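Local coordinates for SusD superfamily protein (Bacteroides thetaiotaomicron VPI-5482, PDB 3HDX), which probably binds polysaccharides at the outer membrane of the bacterium for carbohydrate uptake and metabolism, at residues Phe123-Val126 with Asp131-Leu134; Thr154-Ala159 with Ala208-Tyr213; Glu418-Glu423 with Glu427-Tyr432; Arg436-Met441 with Glu445-Leu450. All blocks are in the same frame, centred on the assembly; numbering follows the deposited sequence. Where two conformers were deposited one is given.

Interaction 1 of 4, residues Phe123-Val126 with Asp131-Leu134; sequences FYMV and DVPL
Val132 is held by its backbone, which is hydrogen-bonded to that of Thr150, while its side chain reaches back to the last turns of the helix carrying Met125 and Val126. No hydrogen bond joins residues 123-126 to 131-134, and the meeting is wholly apolar. Both methyls of Val132 are used. Its CG1 stands opposite the terminal methyl of Met125, a selenomethionine, with Met125 CE and Val132 CG1 4.0 Å apart. With CG1 anti to the carbonyl carbon (chi1 -60°), Val132 CG2 falls between the backbone N and the carbonyl carbon and meets Val126 CG2, also at 4.0 Å. Met125 CG approaches the same methyl, Val132 CG2, to 4.1 Å. In the modelled conformer, one of two, the selenomethionine chain bends at chi3 (-55°), bringing CE up to CB and CG1 of the valine. The backbones come nearest at Val126 and Asp131, whose CA atoms are 6.3 Å apart. With only an alanine at Val132, a gap is likely to open beside Met125 CE and Val126 CG2, leaving the selenomethionine end freer to turn. Beyond the pair, Met125 packs on Phe78, Tyr79 and Ile82 of helix 76-91, and Val126 on Ala152, Val155 and Leu156 of helix 152-169. The chain leaving helix 104-129 is thus laid over the end of that helix, between its two helical neighbours.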
# COMPACT_ATOMS: atom_id res chain seq x y z
N PHE A 123 11.06 1.22 1.12
CA PHE A 123 10.45 0.76 -0.13
C PHE A 123 9.42 1.77 -0.64
O PHE A 123 9.43 2.16 -1.80
CB PHE A 123 9.79 -0.60 0.08
CG PHE A 123 8.85 -0.99 -1.05
CD1 PHE A 123 9.34 -1.12 -2.33
CD2 PHE A 123 7.51 -1.24 -0.80
CE1 PHE A 123 8.48 -1.48 -3.37
CE2 PHE A 123 6.66 -1.61 -1.86
CZ PHE A 123 7.19 -1.77 -3.11
N TYR A 124 8.54 2.17 0.26
CA TYR A 124 7.42 3.05 -0.09
C TYR A 124 7.92 4.38 -0.67
O TYR A 124 7.43 4.87 -1.67
CB TYR A 124 6.50 3.24 1.14
CG TYR A 124 5.11 3.72 0.79
CD1 TYR A 124 4.87 5.09 0.62
CD2 TYR A 124 4.04 2.83 0.64
CE1 TYR A 124 3.62 5.57 0.34
CE2 TYR A 124 2.77 3.28 0.35
CZ TYR A 124 2.57 4.67 0.19
OH TYR A 124 1.33 5.14 -0.09
N MSE A 125 8.95 4.92 -0.02
CA MSE A 125 9.48 6.21 -0.43
C MSE A 125 10.30 6.07 -1.74
O MSE A 125 10.32 6.99 -2.56
CB MSE A 125 10.21 6.93 0.71
CG MSE A 125 11.57 6.39 0.99
SE MSE A 125 12.40 7.15 2.56
CE MSE A 125 12.27 9.04 2.04
N VAL A 126 10.98 4.93 -1.93
CA VAL A 126 11.71 4.67 -3.19
C VAL A 126 10.77 4.62 -4.39
O VAL A 126 11.09 5.16 -5.47
CB VAL A 126 12.63 3.42 -3.09
CG1 VAL A 126 13.02 2.87 -4.50
CG2 VAL A 126 13.84 3.74 -2.18
N ASP A 131 15.73 7.62 -5.92
CA ASP A 131 16.88 7.70 -5.05
C ASP A 131 16.51 8.50 -3.81
O ASP A 131 15.89 9.56 -3.91
CB ASP A 131 18.06 8.39 -5.74
CG ASP A 131 18.58 7.67 -6.98
OD1 ASP A 131 18.24 6.50 -7.28
OD2 ASP A 131 19.41 8.35 -7.68
N VAL A 132 16.92 8.03 -2.63
CA VAL A 132 16.67 8.74 -1.37
C VAL A 132 17.87 8.52 -0.47
O VAL A 132 18.55 7.47 -0.59
CB VAL A 132 15.36 8.27 -0.64
CG1 VAL A 132 14.12 8.49 -1.50
CG2 VAL A 132 15.48 6.80 -0.24
N PRO A 133 18.16 9.49 0.45
CA PRO A 133 19.34 9.25 1.33
C PRO A 133 19.18 8.01 2.23
O PRO A 133 18.14 7.85 2.91
CB PRO A 133 19.43 10.53 2.17
CG PRO A 133 18.69 11.53 1.41
CD PRO A 133 17.68 10.88 0.53
N LEU A 134 20.17 7.11 2.17
CA LEU A 134 20.11 5.89 2.97
C LEU A 134 20.73 6.14 4.35
O LEU A 134 21.94 6.17 4.50
CB LEU A 134 20.77 4.74 2.23
CG LEU A 134 20.76 3.40 2.99
CD1 LEU A 134 19.37 2.94 3.47
CD2 LEU A 134 21.46 2.30 2.08

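Interaction 2 of 4, residues Thr154-Ala159 with Ala208-Tyr213; sequences TVLSYA and AWQGNY. With EDO (1,2-ethanediol), chain D.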
# COMPACT_ATOMS: atom_id res chain seq x y z
N THR A 154 20.41 0.42 -4.22
CA THR A 154 21.13 0.24 -2.95
C THR A 154 20.16 0.29 -1.76
O THR A 154 20.26 -0.50 -0.81
CB THR A 154 22.24 1.28 -2.82
OG1 THR A 154 23.09 1.13 -3.98
CG2 THR A 154 23.03 1.11 -1.54
N VAL A 155 19.21 1.23 -1.83
CA VAL A 155 18.22 1.37 -0.76
C VAL A 155 17.34 0.11 -0.71
O VAL A 155 17.05 -0.42 0.37
CB VAL A 155 17.37 2.65 -0.95
CG1 VAL A 155 16.31 2.72 0.10
CG2 VAL A 155 18.25 3.92 -0.95
N LEU A 156 16.91 -0.38 -1.87
CA LEU A 156 16.06 -1.58 -1.88
C LEU A 156 16.84 -2.80 -1.41
O LEU A 156 16.28 -3.68 -0.74
CB LEU A 156 15.45 -1.76 -3.28
CG LEU A 156 14.46 -0.67 -3.66
CD1 LEU A 156 13.91 -0.94 -5.08
CD2 LEU A 156 13.30 -0.53 -2.66
N SER A 157 18.13 -2.90 -1.74
CA SER A 157 18.92 -4.03 -1.22
C SER A 157 19.02 -3.99 0.31
O SER A 157 18.95 -5.03 0.97
CB SER A 157 20.35 -4.04 -1.79
OG SER A 157 20.35 -4.33 -3.16
N TYR A 158 19.13 -2.79 0.87
CA TYR A 158 19.11 -2.63 2.33
C TYR A 158 17.73 -3.08 2.88
O TYR A 158 17.67 -3.89 3.83
CB TYR A 158 19.40 -1.15 2.72
CG TYR A 158 19.17 -0.81 4.17
CD1 TYR A 158 20.11 -1.12 5.13
CD2 TYR A 158 17.99 -0.19 4.57
CE1 TYR A 158 19.94 -0.78 6.44
CE2 TYR A 158 17.80 0.17 5.87
CZ TYR A 158 18.77 -0.14 6.82
OH TYR A 158 18.56 0.21 8.13
N ALA A 159 16.66 -2.59 2.25
CA ALA A 159 15.30 -2.93 2.70
C ALA A 159 15.04 -4.46 2.66
O ALA A 159 14.49 -5.02 3.61
CB ALA A 159 14.26 -2.16 1.96
N ALA A 208 9.13 -7.39 -7.27
CA ALA A 208 8.40 -7.10 -8.49
C ALA A 208 8.75 -5.70 -9.05
O ALA A 208 8.89 -5.54 -10.26
CB ALA A 208 6.86 -7.18 -8.25
N TRP A 209 8.87 -4.72 -8.16
CA TRP A 209 9.24 -3.32 -8.54
C TRP A 209 10.60 -3.25 -9.22
O TRP A 209 10.82 -2.40 -10.08
CB TRP A 209 9.17 -2.40 -7.33
CG TRP A 209 9.32 -0.93 -7.59
CD1 TRP A 209 10.34 -0.12 -7.18
CD2 TRP A 209 8.37 -0.10 -8.24
NE1 TRP A 209 10.09 1.18 -7.58
CE2 TRP A 209 8.88 1.21 -8.23
CE3 TRP A 209 7.16 -0.34 -8.89
CZ2 TRP A 209 8.19 2.27 -8.77
CZ3 TRP A 209 6.45 0.75 -9.43
CH2 TRP A 209 7.00 2.02 -9.40
N GLN A 210 11.50 -4.17 -8.84
CA GLN A 210 12.84 -4.30 -9.42
C GLN A 210 12.90 -5.22 -10.64
O GLN A 210 13.98 -5.40 -11.21
CB GLN A 210 13.82 -4.84 -8.38
CG GLN A 210 14.00 -3.97 -7.21
CD GLN A 210 15.07 -4.55 -6.30
OE1 GLN A 210 14.94 -5.68 -5.80
NE2 GLN A 210 16.17 -3.83 -6.17
N GLY A 211 11.78 -5.83 -11.01
CA GLY A 211 11.75 -6.80 -12.10
C GLY A 211 12.31 -8.16 -11.76
O GLY A 211 12.53 -8.97 -12.66
N ASN A 212 12.51 -8.42 -10.46
CA ASN A 212 13.03 -9.71 -9.98
C ASN A 212 11.84 -10.61 -9.71
O ASN A 212 11.45 -10.85 -8.57
CB ASN A 212 13.89 -9.55 -8.74
CG ASN A 212 14.54 -10.89 -8.28
OD1 ASN A 212 14.24 -12.01 -8.79
ND2 ASN A 212 15.43 -10.77 -7.31
N TYR A 213 11.26 -11.10 -10.81
CA TYR A 213 10.06 -11.90 -10.69
C TYR A 213 10.24 -13.31 -10.17
O TYR A 213 9.30 -13.85 -9.65
CB TYR A 213 9.27 -11.84 -12.01
CG TYR A 213 8.57 -10.49 -12.20
CD1 TYR A 213 7.47 -10.16 -11.44
CD2 TYR A 213 8.99 -9.58 -13.18
CE1 TYR A 213 6.79 -8.98 -11.63
CE2 TYR A 213 8.30 -8.37 -13.38
CZ TYR A 213 7.19 -8.09 -12.60
OH TYR A 213 6.44 -6.93 -12.77
C1 EDO D . 10.76 1.58 -11.18
O1 EDO D . 9.98 0.39 -11.40
C2 EDO D . 11.35 1.99 -12.52
O2 EDO D . 12.14 0.91 -13.05
O HOH W 1 18.37 -4.59 -4.98
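Leu156 and Gln210 carry most of this contact, their side chains sliding past each other in opposite directions. The leucine CB lies against the amide nitrogen, with Leu156 CB and Gln210 NE2 3.6 Å apart, and its methyl Leu156 CD1 rests on the aliphatic part of the glutamine, 3.7 Å from Gln210 CG. The same methyl touches the indole of Trp209 at its edge, near the ring plane, where Leu156 CD1 is 4.2 Å from Trp209 CD1. Gln210 runs extended beyond CG (chi2 -175°), which carries its amide across to helix 152-169. There Gln210 NE2 donates to a water at 2.6 Å that is also hydrogen-bonded to Ser157 OG, while Gln210 OE1 takes a hydrogen bond from Lys160. One face of the indole is covered by a 1,2-ethanediol, probably from the crystallisation liquor, whose O1 sits 3.4 Å above the ring and donates to the backbone oxygen Trp209 O. Trp209 also packs against Arg127 of helix 104-129 and against Val435 and Arg436 of helix 430-441. Were Trp209 replaced by an alanine, Leu156 CD1 would probably lose its aromatic neighbour and a gap would open between these helices. The segment 208-213 ends its helix in a Schellman motif, with Gly211 at positive phi (76°) and Gly211 N bonded to Ala208 O. Asn212 then stands at the N-cap of helix 213-226, a tight helix-to-helix turn consistent with the TPR-like helical scaffold of the SusD family.

Interaction 3 of 4, residues Glu418-Glu423 with Glu427-Tyr432; sequences EERRRE and EGWRWY. With EDO (1,2-ethanediol), chain E.
Arg421 and Arg430 lay their guanidinium groups flat on one another, with centres 4.0 Å apart and planes inclined by 13°. Arg421 is extended from CG to NE, whereas Arg430 bends at chi2 (58°), a turn that sets NH2 above the rim of the Arg421 group, Arg430 NH2 to Arg421 NE being 3.3 Å. Nearby carboxylates probably offset the paired positive charges: Arg421 NH1 donates 2.9 Å to Glu418 OE1, on the syn side of that carboxylate and in the guanidinium plane, and Arg421 NH2 forms a salt bridge with Asp45. A 1,2-ethanediol, probably from the crystallisation liquor, continues the network, its O1 lying at the edge of the Arg430 guanidinium, where NH1 and NH2 both donate to it, and itself donating 2.7 Å to Glu418 OE2. Arg420 presents the edge of its guanidinium, at NH2, to the face of Trp429, with planes 88° apart and Arg420 NH2 3.6 Å from Trp429 CE3. Any cation-pi attraction there is long and weak. Salt bridges from Arg420 NH2 to Asp365 and from NE to Asp433 hold the guanidinium. Glu427 OE2 comes within 3.5 Å of Glu423 O, two acceptors without a bond, and is salt-bridged to Lys337 and Arg362. Helices 409-423 and 430-441 run roughly antiparallel across a short turn with Gly428 at positive phi, a helical hairpin consistent with the TPR-related fold of the family.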
# COMPACT_ATOMS: atom_id res chain seq x y z
N GLU A 418 -5.60 -5.41 -15.85
CA GLU A 418 -6.99 -4.92 -15.82
C GLU A 418 -7.72 -5.50 -14.61
O GLU A 418 -8.57 -4.83 -14.04
CB GLU A 418 -7.75 -5.28 -17.10
CG GLU A 418 -7.20 -4.58 -18.32
CD GLU A 418 -7.12 -3.05 -18.20
OE1 GLU A 418 -8.10 -2.46 -17.74
OE2 GLU A 418 -6.07 -2.47 -18.58
N GLU A 419 -7.42 -6.75 -14.25
CA GLU A 419 -8.03 -7.34 -13.05
C GLU A 419 -7.57 -6.59 -11.79
O GLU A 419 -8.36 -6.33 -10.87
CB GLU A 419 -7.81 -8.85 -12.96
CG GLU A 419 -8.76 -9.52 -11.91
CD GLU A 419 -10.24 -9.44 -12.25
OE1 GLU A 419 -10.61 -9.31 -13.44
OE2 GLU A 419 -11.04 -9.57 -11.31
N ARG A 420 -6.28 -6.28 -11.70
CA ARG A 420 -5.80 -5.45 -10.60
C ARG A 420 -6.50 -4.07 -10.58
O ARG A 420 -6.81 -3.52 -9.52
CB ARG A 420 -4.28 -5.25 -10.71
CG ARG A 420 -3.48 -6.50 -10.48
CD ARG A 420 -1.96 -6.29 -10.50
NE ARG A 420 -1.50 -5.42 -9.40
CZ ARG A 420 -1.23 -5.81 -8.16
NH1 ARG A 420 -1.22 -7.11 -7.80
NH2 ARG A 420 -0.88 -4.90 -7.27
N ARG A 421 -6.67 -3.50 -11.77
CA ARG A 421 -7.31 -2.19 -11.93
C ARG A 421 -8.70 -2.22 -11.30
O ARG A 421 -9.08 -1.30 -10.61
CB ARG A 421 -7.40 -1.84 -13.39
CG ARG A 421 -7.90 -0.45 -13.75
CD ARG A 421 -7.92 -0.34 -15.26
NE ARG A 421 -8.13 1.03 -15.75
CZ ARG A 421 -8.22 1.35 -17.03
NH1 ARG A 421 -8.13 0.43 -17.98
NH2 ARG A 421 -8.35 2.64 -17.38
N ARG A 422 -9.44 -3.29 -11.58
CA ARG A 422 -10.75 -3.49 -11.00
C ARG A 422 -10.73 -3.83 -9.50
O ARG A 422 -11.42 -3.20 -8.70
CB ARG A 422 -11.51 -4.57 -11.78
CG ARG A 422 -11.87 -4.15 -13.18
CD ARG A 422 -12.74 -5.15 -13.87
NE ARG A 422 -11.98 -6.32 -14.29
CZ ARG A 422 -11.43 -6.52 -15.49
NH1 ARG A 422 -11.53 -5.63 -16.46
NH2 ARG A 422 -10.77 -7.65 -15.71
N GLU A 423 -9.94 -4.83 -9.15
CA GLU A 423 -9.95 -5.34 -7.79
C GLU A 423 -9.40 -4.42 -6.76
O GLU A 423 -9.99 -4.29 -5.69
CB GLU A 423 -9.19 -6.69 -7.75
CG GLU A 423 -9.20 -7.38 -6.41
CD GLU A 423 -10.62 -7.72 -5.89
OE1 GLU A 423 -11.52 -7.90 -6.73
OE2 GLU A 423 -10.76 -7.88 -4.64
N GLU A 427 -7.21 1.46 -3.62
CA GLU A 427 -6.29 0.91 -2.61
C GLU A 427 -4.82 1.30 -2.80
O GLU A 427 -3.93 0.70 -2.19
CB GLU A 427 -6.47 -0.59 -2.50
CG GLU A 427 -7.87 -1.00 -2.09
CD GLU A 427 -8.09 -2.48 -2.09
OE1 GLU A 427 -7.24 -3.27 -1.57
OE2 GLU A 427 -9.16 -2.90 -2.59
N GLY A 428 -4.57 2.33 -3.60
CA GLY A 428 -3.23 2.89 -3.76
C GLY A 428 -2.28 2.12 -4.65
O GLY A 428 -1.07 2.32 -4.56
N TRP A 429 -2.83 1.33 -5.57
CA TRP A 429 -2.03 0.47 -6.48
C TRP A 429 -1.90 0.90 -7.92
O TRP A 429 -0.86 0.63 -8.53
CB TRP A 429 -2.58 -0.97 -6.46
CG TRP A 429 -2.14 -1.70 -5.24
CD1 TRP A 429 -2.89 -2.11 -4.19
CD2 TRP A 429 -0.81 -2.11 -4.99
NE1 TRP A 429 -2.09 -2.73 -3.23
CE2 TRP A 429 -0.80 -2.74 -3.69
CE3 TRP A 429 0.41 -1.96 -5.69
CZ2 TRP A 429 0.37 -3.19 -3.09
CZ3 TRP A 429 1.56 -2.46 -5.12
CH2 TRP A 429 1.54 -3.05 -3.83
N ARG A 430 -2.92 1.56 -8.46
CA ARG A 430 -3.00 1.79 -9.91
C ARG A 430 -1.74 2.40 -10.54
O ARG A 430 -1.26 1.93 -11.55
CB ARG A 430 -4.24 2.60 -10.25
CG ARG A 430 -4.47 2.91 -11.68
CD ARG A 430 -4.57 1.70 -12.61
NE ARG A 430 -4.87 2.15 -13.95
CZ ARG A 430 -4.75 1.46 -15.09
NH1 ARG A 430 -4.35 0.20 -15.11
NH2 ARG A 430 -5.06 2.05 -16.23
N TRP A 431 -1.24 3.47 -9.97
CA TRP A 431 -0.07 4.16 -10.56
C TRP A 431 1.16 3.23 -10.58
O TRP A 431 1.81 3.09 -11.60
CB TRP A 431 0.24 5.46 -9.80
CG TRP A 431 1.59 5.98 -10.16
CD1 TRP A 431 2.69 5.94 -9.37
CD2 TRP A 431 2.01 6.46 -11.45
NE1 TRP A 431 3.78 6.40 -10.07
CE2 TRP A 431 3.39 6.73 -11.35
CE3 TRP A 431 1.37 6.69 -12.64
CZ2 TRP A 431 4.14 7.25 -12.42
CZ3 TRP A 431 2.10 7.20 -13.73
CH2 TRP A 431 3.47 7.47 -13.61
N TYR A 432 1.46 2.60 -9.45
CA TYR A 432 2.61 1.70 -9.37
C TYR A 432 2.43 0.51 -10.34
O TYR A 432 3.37 0.10 -11.01
CB TYR A 432 2.84 1.23 -7.94
CG TYR A 432 2.91 2.35 -6.96
CD1 TYR A 432 3.96 3.27 -7.01
CD2 TYR A 432 1.88 2.57 -6.04
CE1 TYR A 432 4.00 4.34 -6.14
CE2 TYR A 432 1.91 3.63 -5.16
CZ TYR A 432 2.97 4.52 -5.21
OH TYR A 432 3.04 5.57 -4.31
C1 EDO E . -3.75 -0.08 -19.02
O1 EDO E . -4.55 -0.36 -17.85
C2 EDO E . -4.44 0.94 -19.89
O2 EDO E . -4.57 2.15 -19.15

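Interaction 4 of 4, residues Arg436-Met441 with Glu445-Leu450; sequences RRQKLM and EAFLRL. With EDO (1,2-ethanediol), chain D.
Gln438 and Leu448 are where the two helical segments come nearest, their CA atoms 7.0 Å apart, and residues 436-441 and 445-450 run in roughly opposite directions. Gln438 fills the space between them with its side chain. Its CB lies over the face of the Phe447 ring, Gln438 CB being 4.0 Å from the ring centroid, a CH-pi contact. With CG anti to the backbone N (chi1 -173°), the chain is carried along the ring, Gln438 CG lying 3.8 Å from Phe447 CG, and the bend at chi2 (54°) turns the amide toward the connection between the helices. The two helices, 430-441 and 445-453, form a helical hairpin whose short connection is held by this amide: Gln438 NE2 donates to Asp443 OD1 and Gln438 OE1 accepts from Asn444 N. The amide therefore spends its polar atoms on the connection, and with its orientation so fixed it lies at 35° to the Phe447 ring, with Gln438 NE2 3.7 Å from Phe447 CD2. On another side, Leu448 crosses the glutamine at about a right angle and brings its branch point up to the carbonyl, Leu448 CG to Gln438 OE1 being 3.5 Å. Arg437 reaches the same turn through a salt bridge with Asp443, its guanidinium face covered by Met441 CG. Lys439 turns away from the second helix, and its NZ donates to O1 of a 1,2-ethanediol at 2.8 Å and to O2 at 3.1 Å.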
# COMPACT_ATOMS: atom_id res chain seq x y z
N ARG A 436 4.81 -0.97 -13.41
CA ARG A 436 5.25 -2.38 -13.57
C ARG A 436 4.71 -2.96 -14.89
O ARG A 436 5.40 -3.67 -15.59
CB ARG A 436 4.82 -3.25 -12.40
CG ARG A 436 5.42 -2.84 -11.07
CD ARG A 436 5.43 -3.98 -10.05
NE ARG A 436 4.16 -4.69 -10.05
CZ ARG A 436 3.02 -4.19 -9.57
NH1 ARG A 436 2.98 -3.03 -8.90
NH2 ARG A 436 1.89 -4.89 -9.75
N ARG A 437 3.44 -2.67 -15.18
CA ARG A 437 2.83 -3.09 -16.45
C ARG A 437 3.62 -2.58 -17.65
O ARG A 437 3.91 -3.35 -18.55
CB ARG A 437 1.40 -2.58 -16.54
CG ARG A 437 0.65 -2.98 -17.82
CD ARG A 437 -0.55 -2.12 -18.10
NE ARG A 437 -1.12 -2.45 -19.41
CZ ARG A 437 -0.58 -2.11 -20.57
NH1 ARG A 437 0.52 -1.35 -20.62
NH2 ARG A 437 -1.17 -2.48 -21.70
N GLN A 438 4.01 -1.30 -17.61
CA GLN A 438 4.71 -0.76 -18.76
C GLN A 438 6.06 -1.43 -18.99
O GLN A 438 6.47 -1.69 -20.12
CB GLN A 438 4.88 0.75 -18.63
CG GLN A 438 5.48 1.38 -19.90
CD GLN A 438 4.71 1.05 -21.20
OE1 GLN A 438 5.34 0.80 -22.24
NE2 GLN A 438 3.35 1.09 -21.15
N LYS A 439 6.74 -1.74 -17.90
CA LYS A 439 8.04 -2.41 -17.99
C LYS A 439 7.97 -3.77 -18.63
O LYS A 439 8.91 -4.19 -19.32
CB LYS A 439 8.71 -2.46 -16.61
CG LYS A 439 9.12 -1.03 -16.08
CD LYS A 439 9.47 -1.00 -14.59
CE LYS A 439 10.72 -1.80 -14.27
NZ LYS A 439 10.92 -1.88 -12.78
N LEU A 440 6.85 -4.47 -18.43
CA LEU A 440 6.61 -5.77 -19.05
C LEU A 440 6.05 -5.67 -20.47
O LEU A 440 6.51 -6.39 -21.34
CB LEU A 440 5.62 -6.62 -18.24
CG LEU A 440 6.13 -7.25 -16.94
CD1 LEU A 440 4.96 -7.69 -15.99
CD2 LEU A 440 7.09 -8.37 -17.23
N MSE A 441 5.05 -4.80 -20.66
CA MSE A 441 4.37 -4.69 -21.95
C MSE A 441 5.19 -3.97 -23.00
O MSE A 441 5.17 -4.36 -24.17
CB MSE A 441 2.99 -4.00 -21.81
CG MSE A 441 2.01 -4.78 -20.90
SE MSE A 441 1.42 -6.43 -21.67
CE MSE A 441 0.57 -5.70 -23.27
N GLU A 445 6.01 3.99 -25.92
CA GLU A 445 7.35 4.60 -25.90
C GLU A 445 7.39 5.88 -25.07
O GLU A 445 8.39 6.14 -24.41
CB GLU A 445 7.85 4.85 -27.33
CG GLU A 445 8.23 3.57 -28.08
CD GLU A 445 9.59 2.99 -27.66
OE1 GLU A 445 10.39 3.72 -27.06
OE2 GLU A 445 9.82 1.77 -27.95
N ALA A 446 6.31 6.68 -25.08
CA ALA A 446 6.27 7.90 -24.27
C ALA A 446 6.34 7.58 -22.79
O ALA A 446 7.08 8.21 -22.06
CB ALA A 446 5.02 8.77 -24.61
N PHE A 447 5.62 6.53 -22.38
CA PHE A 447 5.65 6.08 -20.98
C PHE A 447 7.04 5.47 -20.69
O PHE A 447 7.61 5.72 -19.63
CB PHE A 447 4.52 5.07 -20.75
CG PHE A 447 4.13 4.84 -19.31
CD1 PHE A 447 4.88 5.27 -18.20
CD2 PHE A 447 2.96 4.12 -19.07
CE1 PHE A 447 4.46 4.98 -16.92
CE2 PHE A 447 2.54 3.85 -17.76
CZ PHE A 447 3.29 4.29 -16.70
N LEU A 448 7.60 4.67 -21.60
CA LEU A 448 8.97 4.13 -21.37
C LEU A 448 9.99 5.26 -21.18
O LEU A 448 10.89 5.17 -20.34
CB LEU A 448 9.39 3.19 -22.50
CG LEU A 448 8.63 1.88 -22.61
CD1 LEU A 448 8.90 1.23 -23.99
CD2 LEU A 448 9.04 0.98 -21.40
N ARG A 449 9.82 6.36 -21.93
CA ARG A 449 10.73 7.52 -21.75
C ARG A 449 10.48 8.18 -20.41
O ARG A 449 11.41 8.63 -19.78
CB ARG A 449 10.60 8.48 -22.92
CG ARG A 449 11.40 9.77 -22.81
CD ARG A 449 10.54 10.82 -22.21
NE ARG A 449 11.25 12.07 -22.08
CZ ARG A 449 10.65 13.20 -21.68
NH1 ARG A 449 9.34 13.25 -21.38
NH2 ARG A 449 11.39 14.29 -21.61
N LEU A 450 9.21 8.30 -20.00
CA LEU A 450 8.90 8.84 -18.67
C LEU A 450 9.59 8.02 -17.57
O LEU A 450 10.10 8.59 -16.59
CB LEU A 450 7.39 8.84 -18.45
CG LEU A 450 6.86 9.66 -17.28
CD1 LEU A 450 6.96 11.17 -17.54
CD2 LEU A 450 5.41 9.34 -17.01
C1 EDO D . 10.76 1.58 -11.18
O1 EDO D . 9.98 0.39 -11.40
C2 EDO D . 11.35 1.99 -12.52
O2 EDO D . 12.14 0.91 -13.05

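In the fold
Interactions 1, 2 and 3 are buried, whereas interaction 4 is partly exposed and lies farthest from the chain's centre, about 21 Å away. Interactions 1 and 2 adjoin through helix 152-169, where Val126 CG2 meets Val155 CG1 at 3.5 Å. Apolar packing is their common language, with a polar fringe only in interaction 2. Interactions 3 and 4 both use helix 430-441: near its start, Arg430 joins arginines and acids of helix 409-423 in a charged network that reaches out to the partly exposed Arg421-Arg430 stack; at its end, an amide ties a turn beside an aromatic ring. Trp209 joins interaction 2 to interactions 3 and 4, touching Tyr432 and Arg436, and one 1,2-ethanediol is shared by interactions 2 and 4.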